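PDB 5Y0T: thermotoga maritima TmcAL from Thermotoga maritima, which belongs to the HIGH nucleotidyl transferase family of the HUP clan, with a Rossmann-like core, and is modelled with adenosine-5'-rp-alpha-thio-triphosphate bound. Local coordinates for residues 89-97 against 349-359; 110-118 against 143-151. All blocks are in the same frame, centred on the assembly; numbering follows the deposited sequence.

Contact 1 (89-97 against 349-359); sequences VLDATGVVT and ILSLMRKKAKL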
ATOM      1  N   VAL A  89      24.620  -3.770 -17.757  1.00 21.56           N
ATOM      2  CA  VAL A  89      24.404  -2.434 -18.304  1.00 17.07           C
ATOM      3  C   VAL A  89      25.709  -1.887 -18.888  1.00 23.10           C
ATOM      4  O   VAL A  89      25.735  -1.383 -20.011  1.00 19.56           O
ATOM      5  CB  VAL A  89      23.897  -1.429 -17.242  1.00 18.29           C
ATOM      6  CG1 VAL A  89      23.881  -0.017 -17.815  1.00 19.14           C
ATOM      7  CG2 VAL A  89      22.474  -1.795 -16.729  1.00 16.32           C
ATOM      8  N   LEU A  90      26.785  -1.950 -18.112  1.00 17.15           N
ATOM      9  CA  LEU A  90      28.073  -1.476 -18.623  1.00 16.68           C
ATOM     10  C   LEU A  90      28.491  -2.220 -19.891  1.00 22.86           C
ATOM     11  O   LEU A  90      28.860  -1.603 -20.891  1.00 23.85           O
ATOM     12  CB  LEU A  90      29.151  -1.616 -17.548  1.00 19.84           C
ATOM     13  CG  LEU A  90      28.915  -0.645 -16.390  1.00 18.45           C
ATOM     14  CD1 LEU A  90      30.000  -0.780 -15.313  1.00 20.94           C
ATOM     15  CD2 LEU A  90      28.840   0.800 -16.892  1.00 22.32           C
ATOM     16  N   ASP A  91      28.438  -3.546 -19.848  1.00 20.77           N
ATOM     17  CA  ASP A  91      28.783  -4.329 -21.021  1.00 21.90           C
ATOM     18  C   ASP A  91      27.876  -3.997 -22.224  1.00 20.09           C
ATOM     19  O   ASP A  91      28.325  -4.005 -23.364  1.00 23.03           O
ATOM     20  CB  ASP A  91      28.705  -5.819 -20.704  1.00 20.80           C
ATOM     21  CG  ASP A  91      29.059  -6.679 -21.898  1.00 32.35           C
ATOM     22  OD1 ASP A  91      30.265  -6.823 -22.173  1.00 36.69           O
ATOM     23  OD2 ASP A  91      28.131  -7.196 -22.550  1.00 37.44           O
ATOM     24  N   ALA A  92      26.608  -3.697 -21.964  1.00 19.75           N
ATOM     25  CA  ALA A  92      25.648  -3.472 -23.044  1.00 22.96           C
ATOM     26  C   ALA A  92      25.882  -2.149 -23.776  1.00 20.52           C
ATOM     27  O   ALA A  92      25.408  -1.967 -24.901  1.00 21.60           O
ATOM     28  CB  ALA A  92      24.234  -3.520 -22.513  1.00 20.49           C
ATOM     29  N   THR A  93      26.610  -1.228 -23.149  1.00 17.74           N
ATOM     30  CA  THR A  93      26.907   0.048 -23.794  1.00 18.82           C
ATOM     31  C   THR A  93      27.690  -0.175 -25.072  1.00 20.03           C
ATOM     32  O   THR A  93      27.643   0.653 -25.984  1.00 18.44           O
ATOM     33  CB  THR A  93      27.747   0.969 -22.907  1.00 19.45           C
ATOM     34  OG1 THR A  93      29.007   0.330 -22.656  1.00 18.31           O
ATOM     35  CG2 THR A  93      27.026   1.258 -21.564  1.00 17.37           C
ATOM     36  N   GLY A  94      28.435  -1.282 -25.106  1.00 23.36           N
ATOM     37  CA  GLY A  94      29.252  -1.638 -26.252  1.00 21.16           C
ATOM     38  C   GLY A  94      30.586  -0.911 -26.287  1.00 22.38           C
ATOM     39  O   GLY A  94      31.352  -1.077 -27.246  1.00 24.03           O
ATOM     40  N   VAL A  95      30.794   0.013 -25.354  1.00 17.73           N
ATOM     41  CA  VAL A  95      32.039   0.799 -25.332  1.00 21.22           C
ATOM     42  C   VAL A  95      32.957   0.695 -24.103  1.00 24.61           C
ATOM     43  O   VAL A  95      34.120   1.112 -24.152  1.00 21.61           O
ATOM     44  CB  VAL A  95      31.711   2.291 -25.525  1.00 19.56           C
ATOM     45  CG1 VAL A  95      30.973   2.506 -26.853  1.00 22.96           C
ATOM     46  CG2 VAL A  95      30.872   2.793 -24.352  1.00 17.35           C
ATOM     47  N   VAL A  96      32.462   0.122 -23.015  1.00 20.63           N
ATOM     48  CA  VAL A  96      33.218   0.134 -21.765  1.00 21.91           C
ATOM     49  C   VAL A  96      34.325  -0.903 -21.838  1.00 22.18           C
ATOM     50  O   VAL A  96      34.060  -2.028 -22.233  1.00 17.90           O
ATOM     51  CB  VAL A  96      32.305  -0.128 -20.556  1.00 25.19           C
ATOM     52  CG1 VAL A  96      33.144  -0.504 -19.324  1.00 17.30           C
ATOM     53  CG2 VAL A  96      31.440   1.112 -20.278  1.00 16.00           C
ATOM     54  N   THR A  97      35.581  -0.480 -21.630  1.00 15.98           N
ATOM     55  CA  THR A  97      36.709  -1.418 -21.663  1.00 22.46           C
ATOM     56  C   THR A  97      37.322  -1.795 -20.314  1.00 25.85           C
ATOM     57  O   THR A  97      37.972  -2.844 -20.194  1.00 21.56           O
ATOM     58  CB  THR A  97      37.841  -0.855 -22.539  1.00 19.65           C
ATOM     59  OG1 THR A  97      38.277   0.394 -21.992  1.00 18.99           O
ATOM     60  CG2 THR A  97      37.346  -0.639 -23.969  1.00 23.94           C
ATOM     61  N   ILE A 349      30.673  10.046 -26.606  1.00 17.58           N
ATOM     62  CA  ILE A 349      30.652   8.605 -26.306  1.00 18.17           C
ATOM     63  C   ILE A 349      29.215   8.097 -26.377  1.00 21.22           C
ATOM     64  O   ILE A 349      28.970   6.960 -26.763  1.00 23.42           O
ATOM     65  CB  ILE A 349      31.313   8.259 -24.926  1.00 18.02           C
ATOM     66  CG1 ILE A 349      31.500   6.742 -24.774  1.00 17.80           C
ATOM     67  CG2 ILE A 349      30.500   8.796 -23.748  1.00 21.07           C
ATOM     68  CD1 ILE A 349      32.363   6.123 -25.885  1.00 18.15           C
ATOM     69  N   LEU A 350      28.250   8.960 -26.085  1.00 20.47           N
ATOM     70  CA  LEU A 350      26.854   8.540 -26.210  1.00 24.57           C
ATOM     71  C   LEU A 350      26.508   8.274 -27.673  1.00 23.70           C
ATOM     72  O   LEU A 350      25.801   7.318 -28.002  1.00 28.79           O
ATOM     73  CB  LEU A 350      25.924   9.591 -25.609  1.00 19.75           C
ATOM     74  CG  LEU A 350      24.431   9.242 -25.652  1.00 31.70           C
ATOM     75  CD1 LEU A 350      24.186   7.891 -24.986  1.00 28.69           C
ATOM     76  CD2 LEU A 350      23.620  10.346 -24.975  1.00 28.79           C
ATOM     77  N   SER A 351      27.052   9.098 -28.563  1.00 20.12           N
ATOM     78  CA  SER A 351      26.848   8.905 -29.982  1.00 22.32           C
ATOM     79  C   SER A 351      27.410   7.547 -30.455  1.00 26.40           C
ATOM     80  O   SER A 351      26.788   6.830 -31.256  1.00 23.23           O
ATOM     81  CB  SER A 351      27.482  10.071 -30.753  1.00 24.04           C
ATOM     82  OG  SER A 351      27.399   9.852 -32.147  1.00 37.08           O
ATOM     83  N   LEU A 352      28.575   7.184 -29.942  1.00 21.63           N
ATOM     84  CA  LEU A 352      29.165   5.893 -30.277  1.00 27.24           C
ATOM     85  C   LEU A 352      28.331   4.739 -29.704  1.00 25.14           C
ATOM     86  O   LEU A 352      28.141   3.727 -30.368  1.00 24.19           O
ATOM     87  CB  LEU A 352      30.601   5.804 -29.762  1.00 30.84           C
ATOM     88  CG  LEU A 352      31.344   4.546 -30.227  1.00 32.29           C
ATOM     89  CD1 LEU A 352      31.433   4.509 -31.760  1.00 38.18           C
ATOM     90  CD2 LEU A 352      32.732   4.489 -29.628  1.00 30.81           C
ATOM     91  N   MET A 353      27.841   4.903 -28.477  1.00 22.10           N
ATOM     92  CA  MET A 353      26.942   3.916 -27.873  1.00 19.79           C
ATOM     93  C   MET A 353      25.728   3.654 -28.744  1.00 25.63           C
ATOM     94  O   MET A 353      25.276   2.518 -28.843  1.00 25.06           O
ATOM     95  CB  MET A 353      26.481   4.364 -26.482  1.00 19.03           C
ATOM     96  CG  MET A 353      27.557   4.236 -25.415  1.00 23.62           C
ATOM     97  SD  MET A 353      27.057   4.993 -23.859  1.00 28.33           S
ATOM     98  CE  MET A 353      25.483   4.178 -23.599  1.00 20.90           C
ATOM     99  N   ARG A 354      25.199   4.692 -29.385  1.00 24.06           N
ATOM    100  CA  ARG A 354      24.021   4.478 -30.226  1.00 27.23           C
ATOM    101  C   ARG A 354      24.352   3.541 -31.376  1.00 28.86           C
ATOM    102  O   ARG A 354      23.487   2.800 -31.851  1.00 25.45           O
ATOM    103  CB  ARG A 354      23.462   5.798 -30.748  1.00 26.90           C
ATOM    104  CG  ARG A 354      22.871   6.677 -29.634  1.00 29.18           C
ATOM    105  CD  ARG A 354      22.062   7.848 -30.195  1.00 34.15           C
ATOM    106  NE  ARG A 354      21.765   8.849 -29.168  1.00 36.26           N
ATOM    107  CZ  ARG A 354      20.745   8.770 -28.313  1.00 40.61           C
ATOM    108  NH1 ARG A 354      20.550   9.731 -27.420  1.00 44.06           N
ATOM    109  NH2 ARG A 354      19.919   7.729 -28.348  1.00 36.18           N
ATOM    110  N   LYS A 355      25.605   3.550 -31.817  1.00 25.02           N
ATOM    111  CA  LYS A 355      26.020   2.613 -32.858  1.00 27.51           C
ATOM    112  C   LYS A 355      26.360   1.233 -32.293  1.00 27.83           C
ATOM    113  O   LYS A 355      26.118   0.216 -32.941  1.00 28.85           O
ATOM    114  CB  LYS A 355      27.229   3.152 -33.633  1.00 27.63           C
ATOM    115  CG  LYS A 355      26.981   4.492 -34.343  1.00 35.76           C
ATOM    116  CD  LYS A 355      28.266   4.983 -35.018  1.00 43.05           C
ATOM    117  CE  LYS A 355      28.062   6.287 -35.793  1.00 57.79           C
ATOM    118  NZ  LYS A 355      27.880   7.480 -34.910  1.00 62.30           N
ATOM    119  N   LYS A 356      27.003   1.201 -31.131  1.00 19.91           N
ATOM    120  CA  LYS A 356      27.551  -0.064 -30.624  1.00 21.49           C
ATOM    121  C   LYS A 356      26.757  -0.788 -29.527  1.00 23.28           C
ATOM    122  O   LYS A 356      27.075  -1.935 -29.195  1.00 22.59           O
ATOM    123  CB  LYS A 356      28.971   0.193 -30.105  1.00 25.11           C
ATOM    124  CG  LYS A 356      29.934   0.691 -31.176  1.00 33.58           C
ATOM    125  CD  LYS A 356      31.380   0.607 -30.697  1.00 47.06           C
ATOM    126  CE  LYS A 356      32.375   0.889 -31.825  1.00 55.69           C
ATOM    127  NZ  LYS A 356      32.207  -0.039 -32.986  1.00 61.76           N
ATOM    128  N   ALA A 357      25.720  -0.154 -28.984  1.00 20.42           N
ATOM    129  CA  ALA A 357      25.076  -0.714 -27.791  1.00 20.27           C
ATOM    130  C   ALA A 357      24.283  -1.969 -28.127  1.00 23.00           C
ATOM    131  O   ALA A 357      23.802  -2.117 -29.243  1.00 21.70           O
ATOM    132  CB  ALA A 357      24.175   0.299 -27.130  1.00 19.33           C
ATOM    133  N   LYS A 358      24.181  -2.875 -27.158  1.00 19.07           N
ATOM    134  CA  LYS A 358      23.458  -4.131 -27.341  1.00 23.76           C
ATOM    135  C   LYS A 358      22.067  -4.085 -26.724  1.00 25.41           C
ATOM    136  O   LYS A 358      21.351  -5.071 -26.777  1.00 23.15           O
ATOM    137  CB  LYS A 358      24.243  -5.306 -26.727  1.00 24.87           C
ATOM    138  CG  LYS A 358      25.744  -5.327 -27.046  1.00 39.86           C
ATOM    139  CD  LYS A 358      26.487  -6.286 -26.098  1.00 45.79           C
ATOM    140  CE  LYS A 358      27.999  -6.149 -26.227  1.00 50.98           C
ATOM    141  NZ  LYS A 358      28.700  -7.319 -25.624  1.00 55.17           N
ATOM    142  N   LEU A 359      21.719  -2.960 -26.094  1.00 23.44           N
ATOM    143  CA  LEU A 359      20.376  -2.742 -25.549  1.00 23.19           C
ATOM    144  C   LEU A 359      19.861  -1.406 -26.060  1.00 24.05           C
ATOM    145  O   LEU A 359      20.662  -0.511 -26.317  1.00 19.73           O
ATOM    146  CB  LEU A 359      20.382  -2.736 -24.011  1.00 14.42           C
ATOM    147  CG  LEU A 359      20.710  -4.031 -23.256  1.00 20.52           C
ATOM    148  CD1 LEU A 359      20.806  -3.763 -21.756  1.00 15.98           C
ATOM    149  CD2 LEU A 359      19.633  -5.069 -23.556  1.00 22.56           C
TER

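Contact 2 (110-118 against 143-151); sequences FLQRVARIL and RKYALMRYF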
ATOM      1  N   PHE A 110      43.582 -11.981  -6.386  1.00 27.13           N
ATOM      2  CA  PHE A 110      42.815 -12.833  -5.479  1.00 26.43           C
ATOM      3  C   PHE A 110      41.336 -12.864  -5.884  1.00 28.49           C
ATOM      4  O   PHE A 110      40.723 -13.937  -5.964  1.00 25.67           O
ATOM      5  CB  PHE A 110      42.961 -12.373  -4.017  1.00 27.89           C
ATOM      6  CG  PHE A 110      41.951 -13.006  -3.088  1.00 30.72           C
ATOM      7  CD1 PHE A 110      42.088 -14.324  -2.689  1.00 32.19           C
ATOM      8  CD2 PHE A 110      40.850 -12.290  -2.644  1.00 31.45           C
ATOM      9  CE1 PHE A 110      41.148 -14.920  -1.851  1.00 30.01           C
ATOM     10  CE2 PHE A 110      39.904 -12.873  -1.816  1.00 34.66           C
ATOM     11  CZ  PHE A 110      40.056 -14.197  -1.415  1.00 35.16           C
ATOM     12  N   LEU A 111      40.768 -11.698  -6.185  1.00 28.46           N
ATOM     13  CA  LEU A 111      39.338 -11.631  -6.505  1.00 23.78           C
ATOM     14  C   LEU A 111      39.030 -12.356  -7.818  1.00 23.94           C
ATOM     15  O   LEU A 111      37.999 -13.012  -7.957  1.00 24.23           O
ATOM     16  CB  LEU A 111      38.877 -10.178  -6.589  1.00 26.59           C
ATOM     17  CG  LEU A 111      39.121  -9.359  -5.321  1.00 28.12           C
ATOM     18  CD1 LEU A 111      38.585  -7.940  -5.501  1.00 24.83           C
ATOM     19  CD2 LEU A 111      38.471 -10.035  -4.121  1.00 24.94           C
ATOM     20  N   GLN A 112      39.936 -12.238  -8.780  1.00 21.47           N
ATOM     21  CA  GLN A 112      39.761 -12.921 -10.053  1.00 25.89           C
ATOM     22  C   GLN A 112      39.848 -14.438  -9.897  1.00 24.77           C
ATOM     23  O   GLN A 112      39.094 -15.167 -10.547  1.00 26.97           O
ATOM     24  CB  GLN A 112      40.796 -12.426 -11.075  1.00 33.51           C
ATOM     25  CG  GLN A 112      40.335 -11.160 -11.820  1.00 43.36           C
ATOM     26  CD  GLN A 112      41.461 -10.445 -12.534  1.00 52.01           C
ATOM     27  OE1 GLN A 112      42.618 -10.881 -12.493  1.00 51.80           O
ATOM     28  NE2 GLN A 112      41.132  -9.334 -13.194  1.00 46.09           N
ATOM     29  N   ARG A 113      40.764 -14.912  -9.055  1.00 24.49           N
ATOM     30  CA  ARG A 113      40.866 -16.347  -8.794  1.00 27.36           C
ATOM     31  C   ARG A 113      39.570 -16.873  -8.202  1.00 27.54           C
ATOM     32  O   ARG A 113      39.080 -17.937  -8.595  1.00 29.53           O
ATOM     33  CB  ARG A 113      42.035 -16.667  -7.849  1.00 34.51           C
ATOM     34  CG  ARG A 113      43.248 -17.282  -8.543  1.00 51.68           C
ATOM     35  CD  ARG A 113      44.260 -17.898  -7.551  1.00 58.94           C
ATOM     36  NE  ARG A 113      44.661 -16.977  -6.487  1.00 62.41           N
ATOM     37  CZ  ARG A 113      45.470 -15.931  -6.653  1.00 65.15           C
ATOM     38  NH1 ARG A 113      45.969 -15.652  -7.854  1.00 66.83           N
ATOM     39  NH2 ARG A 113      45.776 -15.151  -5.618  1.00 60.71           N
ATOM     40  N   VAL A 114      39.011 -16.138  -7.248  1.00 24.64           N
ATOM     41  CA  VAL A 114      37.769 -16.579  -6.624  1.00 23.73           C
ATOM     42  C   VAL A 114      36.630 -16.541  -7.634  1.00 28.00           C
ATOM     43  O   VAL A 114      35.849 -17.495  -7.728  1.00 26.87           O
ATOM     44  CB  VAL A 114      37.394 -15.730  -5.390  1.00 23.89           C
ATOM     45  CG1 VAL A 114      35.991 -16.073  -4.906  1.00 25.86           C
ATOM     46  CG2 VAL A 114      38.404 -15.946  -4.275  1.00 24.51           C
ATOM     47  N   ALA A 115      36.542 -15.464  -8.416  1.00 26.33           N
ATOM     48  CA  ALA A 115      35.459 -15.380  -9.397  1.00 24.29           C
ATOM     49  C   ALA A 115      35.514 -16.535 -10.391  1.00 25.94           C
ATOM     50  O   ALA A 115      34.478 -17.062 -10.790  1.00 25.54           O
ATOM     51  CB  ALA A 115      35.496 -14.051 -10.140  1.00 20.62           C
ATOM     52  N   ARG A 116      36.725 -16.934 -10.773  1.00 25.39           N
ATOM     53  CA  ARG A 116      36.909 -18.042 -11.720  1.00 28.35           C
ATOM     54  C   ARG A 116      36.364 -19.379 -11.167  1.00 27.25           C
ATOM     55  O   ARG A 116      35.674 -20.133 -11.868  1.00 27.43           O
ATOM     56  CB  ARG A 116      38.396 -18.167 -12.080  1.00 34.24           C
ATOM     57  CG  ARG A 116      38.769 -19.385 -12.905  1.00 44.22           C
ATOM     58  CD  ARG A 116      38.143 -19.352 -14.285  1.00 53.87           C
ATOM     59  NE  ARG A 116      38.570 -18.206 -15.087  1.00 54.77           N
ATOM     60  CZ  ARG A 116      38.224 -18.024 -16.360  1.00 49.78           C
ATOM     61  NH1 ARG A 116      37.454 -18.918 -16.970  1.00 50.43           N
ATOM     62  NH2 ARG A 116      38.647 -16.955 -17.021  1.00 45.51           N
ATOM     63  N   ILE A 117      36.660 -19.661  -9.902  1.00 25.38           N
ATOM     64  CA  ILE A 117      36.138 -20.864  -9.256  1.00 25.14           C
ATOM     65  C   ILE A 117      34.621 -20.857  -9.227  1.00 26.78           C
ATOM     66  O   ILE A 117      33.984 -21.855  -9.582  1.00 27.34           O
ATOM     67  CB  ILE A 117      36.690 -21.016  -7.823  1.00 28.11           C
ATOM     68  CG1 ILE A 117      38.206 -21.185  -7.872  1.00 29.35           C
ATOM     69  CG2 ILE A 117      36.067 -22.228  -7.127  1.00 33.14           C
ATOM     70  CD1 ILE A 117      38.896 -20.961  -6.525  1.00 32.65           C
ATOM     71  N   LEU A 118      34.031 -19.731  -8.832  1.00 28.75           N
ATOM     72  CA  LEU A 118      32.572 -19.624  -8.783  1.00 27.25           C
ATOM     73  C   LEU A 118      31.941 -19.710 -10.171  1.00 30.40           C
ATOM     74  O   LEU A 118      30.800 -20.150 -10.324  1.00 34.63           O
ATOM     75  CB  LEU A 118      32.144 -18.310  -8.117  1.00 28.07           C
ATOM     76  CG  LEU A 118      32.669 -18.046  -6.702  1.00 30.55           C
ATOM     77  CD1 LEU A 118      32.164 -16.706  -6.204  1.00 30.44           C
ATOM     78  CD2 LEU A 118      32.255 -19.169  -5.747  1.00 32.13           C
ATOM     79  N   ARG A 143      29.340 -20.634   1.148  1.00 33.83           N
ATOM     80  CA  ARG A 143      30.255 -20.355   0.054  1.00 31.40           C
ATOM     81  C   ARG A 143      31.651 -20.041   0.581  1.00 33.02           C
ATOM     82  O   ARG A 143      32.646 -20.512   0.032  1.00 34.26           O
ATOM     83  CB  ARG A 143      29.737 -19.194  -0.797  1.00 28.55           C
ATOM     84  CG  ARG A 143      30.701 -18.760  -1.902  1.00 33.79           C
ATOM     85  CD  ARG A 143      30.036 -17.771  -2.867  1.00 41.28           C
ATOM     86  NE  ARG A 143      29.777 -16.478  -2.239  1.00 42.70           N
ATOM     87  CZ  ARG A 143      29.227 -15.436  -2.858  1.00 44.68           C
ATOM     88  NH1 ARG A 143      28.866 -15.512  -4.141  1.00 34.08           N
ATOM     89  NH2 ARG A 143      29.043 -14.308  -2.190  1.00 47.16           N
ATOM     90  N   LYS A 144      31.715 -19.255   1.652  1.00 35.69           N
ATOM     91  CA  LYS A 144      32.988 -18.904   2.273  1.00 34.88           C
ATOM     92  C   LYS A 144      33.729 -20.148   2.762  1.00 35.16           C
ATOM     93  O   LYS A 144      34.901 -20.355   2.432  1.00 36.78           O
ATOM     94  CB  LYS A 144      32.765 -17.927   3.435  1.00 44.63           C
ATOM     95  CG  LYS A 144      34.058 -17.432   4.092  1.00 44.88           C
ATOM     96  CD  LYS A 144      33.805 -16.353   5.143  1.00 49.08           C
ATOM     97  CE  LYS A 144      32.957 -16.869   6.301  1.00 52.76           C
ATOM     98  NZ  LYS A 144      32.832 -15.854   7.394  1.00 52.28           N
ATOM     99  N   TYR A 145      33.037 -20.974   3.541  1.00 33.57           N
ATOM    100  CA  TYR A 145      33.624 -22.187   4.098  1.00 38.42           C
ATOM    101  C   TYR A 145      34.010 -23.156   2.983  1.00 36.95           C
ATOM    102  O   TYR A 145      35.048 -23.818   3.055  1.00 41.02           O
ATOM    103  CB  TYR A 145      32.647 -22.859   5.070  1.00 42.69           C
ATOM    104  CG  TYR A 145      32.242 -21.975   6.226  1.00 46.37           C
ATOM    105  CD1 TYR A 145      33.137 -21.070   6.782  1.00 50.53           C
ATOM    106  CD2 TYR A 145      30.962 -22.039   6.754  1.00 43.09           C
ATOM    107  CE1 TYR A 145      32.770 -20.254   7.836  1.00 51.54           C
ATOM    108  CE2 TYR A 145      30.588 -21.228   7.804  1.00 50.00           C
ATOM    109  CZ  TYR A 145      31.494 -20.341   8.343  1.00 51.27           C
ATOM    110  OH  TYR A 145      31.116 -19.535   9.390  1.00 52.84           O
ATOM    111  N   ALA A 146      33.178 -23.222   1.948  1.00 32.67           N
ATOM    112  CA  ALA A 146      33.439 -24.124   0.831  1.00 35.42           C
ATOM    113  C   ALA A 146      34.692 -23.692   0.070  1.00 33.89           C
ATOM    114  O   ALA A 146      35.511 -24.530  -0.332  1.00 35.72           O
ATOM    115  CB  ALA A 146      32.244 -24.183  -0.093  1.00 34.18           C
ATOM    116  N   LEU A 147      34.842 -22.383  -0.114  1.00 31.93           N
ATOM    117  CA  LEU A 147      36.022 -21.841  -0.782  1.00 30.17           C
ATOM    118  C   LEU A 147      37.270 -22.109   0.041  1.00 32.14           C
ATOM    119  O   LEU A 147      38.311 -22.499  -0.499  1.00 36.21           O
ATOM    120  CB  LEU A 147      35.857 -20.340  -1.038  1.00 27.05           C
ATOM    121  CG  LEU A 147      34.879 -19.972  -2.154  1.00 30.18           C
ATOM    122  CD1 LEU A 147      34.590 -18.481  -2.147  1.00 29.21           C
ATOM    123  CD2 LEU A 147      35.427 -20.391  -3.508  1.00 30.90           C
ATOM    124  N   MET A 148      37.157 -21.925   1.357  1.00 32.87           N
ATOM    125  CA  MET A 148      38.270 -22.207   2.254  1.00 33.59           C
ATOM    126  C   MET A 148      38.707 -23.656   2.144  1.00 41.15           C
ATOM    127  O   MET A 148      39.900 -23.952   2.082  1.00 40.76           O
ATOM    128  CB  MET A 148      37.894 -21.899   3.705  1.00 38.82           C
ATOM    129  CG  MET A 148      37.739 -20.424   3.999  1.00 36.61           C
ATOM    130  SD  MET A 148      37.181 -20.103   5.683  1.00 47.60           S
ATOM    131  CE  MET A 148      37.094 -18.322   5.640  1.00 72.65           C
ATOM    132  N   ARG A 149      37.734 -24.559   2.130  1.00 43.23           N
ATOM    133  CA  ARG A 149      38.034 -25.980   2.085  1.00 42.16           C
ATOM    134  C   ARG A 149      38.639 -26.315   0.729  1.00 41.11           C
ATOM    135  O   ARG A 149      39.556 -27.142   0.630  1.00 48.39           O
ATOM    136  CB  ARG A 149      36.777 -26.809   2.367  1.00 40.89           C
ATOM    137  CG  ARG A 149      36.350 -26.767   3.833  1.00 46.29           C
ATOM    138  CD  ARG A 149      35.008 -27.445   4.077  1.00 56.53           C
ATOM    139  NE  ARG A 149      35.060 -28.897   3.914  1.00 67.63           N
ATOM    140  CZ  ARG A 149      33.985 -29.681   3.885  1.00 73.13           C
ATOM    141  NH1 ARG A 149      32.775 -29.149   3.997  1.00 74.03           N
ATOM    142  NH2 ARG A 149      34.117 -30.993   3.735  1.00 74.11           N
ATOM    143  N   TYR A 150      38.152 -25.637  -0.302  1.00 38.42           N
ATOM    144  CA  TYR A 150      38.705 -25.764  -1.647  1.00 40.94           C
ATOM    145  C   TYR A 150      40.151 -25.274  -1.682  1.00 41.52           C
ATOM    146  O   TYR A 150      41.033 -25.961  -2.196  1.00 41.82           O
ATOM    147  CB  TYR A 150      37.852 -24.988  -2.657  1.00 38.40           C
ATOM    148  CG  TYR A 150      38.219 -25.253  -4.099  1.00 37.26           C
ATOM    149  CD1 TYR A 150      37.846 -26.439  -4.722  1.00 39.15           C
ATOM    150  CD2 TYR A 150      38.939 -24.323  -4.836  1.00 37.88           C
ATOM    151  CE1 TYR A 150      38.180 -26.693  -6.040  1.00 40.32           C
ATOM    152  CE2 TYR A 150      39.281 -24.570  -6.162  1.00 39.56           C
ATOM    153  CZ  TYR A 150      38.896 -25.758  -6.754  1.00 41.99           C
ATOM    154  OH  TYR A 150      39.232 -26.017  -8.060  1.00 49.07           O
ATOM    155  N   PHE A 151      40.396 -24.089  -1.126  1.00 41.65           N
ATOM    156  CA  PHE A 151      41.758 -23.561  -1.045  1.00 44.45           C
ATOM    157  C   PHE A 151      42.713 -24.525  -0.348  1.00 43.88           C
ATOM    158  O   PHE A 151      43.837 -24.727  -0.807  1.00 48.15           O
ATOM    159  CB  PHE A 151      41.767 -22.213  -0.328  1.00 43.59           C
ATOM    160  CG  PHE A 151      41.602 -21.038  -1.254  1.00 38.99           C
ATOM    161  CD1 PHE A 151      40.593 -21.023  -2.201  1.00 34.51           C
ATOM    162  CD2 PHE A 151      42.465 -19.953  -1.176  1.00 39.86           C
ATOM    163  CE1 PHE A 151      40.438 -19.938  -3.058  1.00 34.14           C
ATOM    164  CE2 PHE A 151      42.324 -18.866  -2.018  1.00 34.77           C
ATOM    165  CZ  PHE A 151      41.305 -18.855  -2.965  1.00 39.70           C
TER

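Contact 1 (89-97 against 349-359)
V95 is the main bump of this contact. It fits into a hollow lined by I349, L352 and M353 on one side of helix 346-356. Its two methyls part ways. CG1 lies beside the backbone N, anti to the carbonyl carbon (chi1 -59°), and slides past L352, 3.8 Å from CD2. CG2, between the backbone N and the carbonyl carbon, meets M353, 3.8 Å from CG. I349 adds its CD1, 3.9 Å from V95 CB. The M353 chain bends at chi3, and this brings CE back against the T93 methyl CG2. OG1 of the same threonine faces its own chain. It donates to L90 O and accepts from V95 N in an ST turn that shapes the bend behind the V95 bump. G94 takes positive phi at this bend, and its CA lies beside K356 O.

Past the helix end the other chain turns to run beside A92. K358 N donates to A92 O at 2.7 Å, nearly straight (166°). A357 CA adds a CA-H...O contact to the same oxygen at 3.2 Å. A92 CB packs against L359 CD1, 3.5 Å away. The K358 chain, extended beyond CG, passes D91 O and reaches D91 OD2, where NZ meets OD2 at 3.1 Å in a salt bridge, on the syn side but 33° out of the carboxylate plane. D91 OD1 is held by S184.

V95 also touches I34, and T93 touches L68. The contact thus packs the turn between helix 79-92 and strand 98-103 against helix 346-356, beside the parallel strands of a Rossmann-like nucleotide-binding fold.

Contact 2 (110-118 against 143-151)
I117 lies over one face of the Y150 ring, with CG2 above that face and CD1 3.6 Å from CE2. With CG1 anti to the carbonyl carbon (chi1 -63°) and chi2 extended, CD1 reaches both the Y150 and F151 rings. It meets F151 CE1 at 3.9 Å. F151 has a second neighbour in F110: the two side chains cross obliquely, with their ring planes steeply inclined and F110 CE1 4.1 Å from F151 CZ. V114 CG2 covers a face of the F110 ring from within the same helix. It also lies 4.3 Å from F151 CZ, so valine and both phenylalanines form one cluster.

L147 is the central side chain of the other helix. Its two methyls divide the work. CD1 meets V114 CG1 at 3.9 Å, and CD2 touches both I117 CG2 and L118 CD2. At the far end the L118 methyls pack across the aliphatic part of R143, with CD2 3.9 Å from CD. The R143 chain bends at chi3, and its guanidinium forms a salt bridge with E174.

No hydrogen bond joins the two segments; the interface is apolar and buried. The short helix axes come within 11.9 Å at an angle of 102°, so the helices cross nearly at right angles. Helix 123-134 lies beside one end, where Y125 touches L118 and R143. Helix 167-182 adds V173 against L118 and I176 against A115, so helices 108-120 and 139-153 sit in a group of helices that lies in the chain between strands 98-103 and 187-192.

Contact 1 and contact 2 are separate. Their centres are 31 Å apart and their nearest atoms about 10 Å apart. In sequence, contact 2 is nested inside the long loop that contact 1 closes. The chain links them directly: after 89-97 comes strand 98-103, then helix 108-120 with segment 110-118. Contact 1 brings a late helix of the chain back to the early Rossmann-like core, whereas contact 2 joins two helices that are close in sequence. The pocket for adenosine-5'-rp-alpha-thio-triphosphate draws on 18 residues between 7 and 210. Contact 2 and segment 89-97 fall within that span of the chain, but segment 349-359 lies well beyond it.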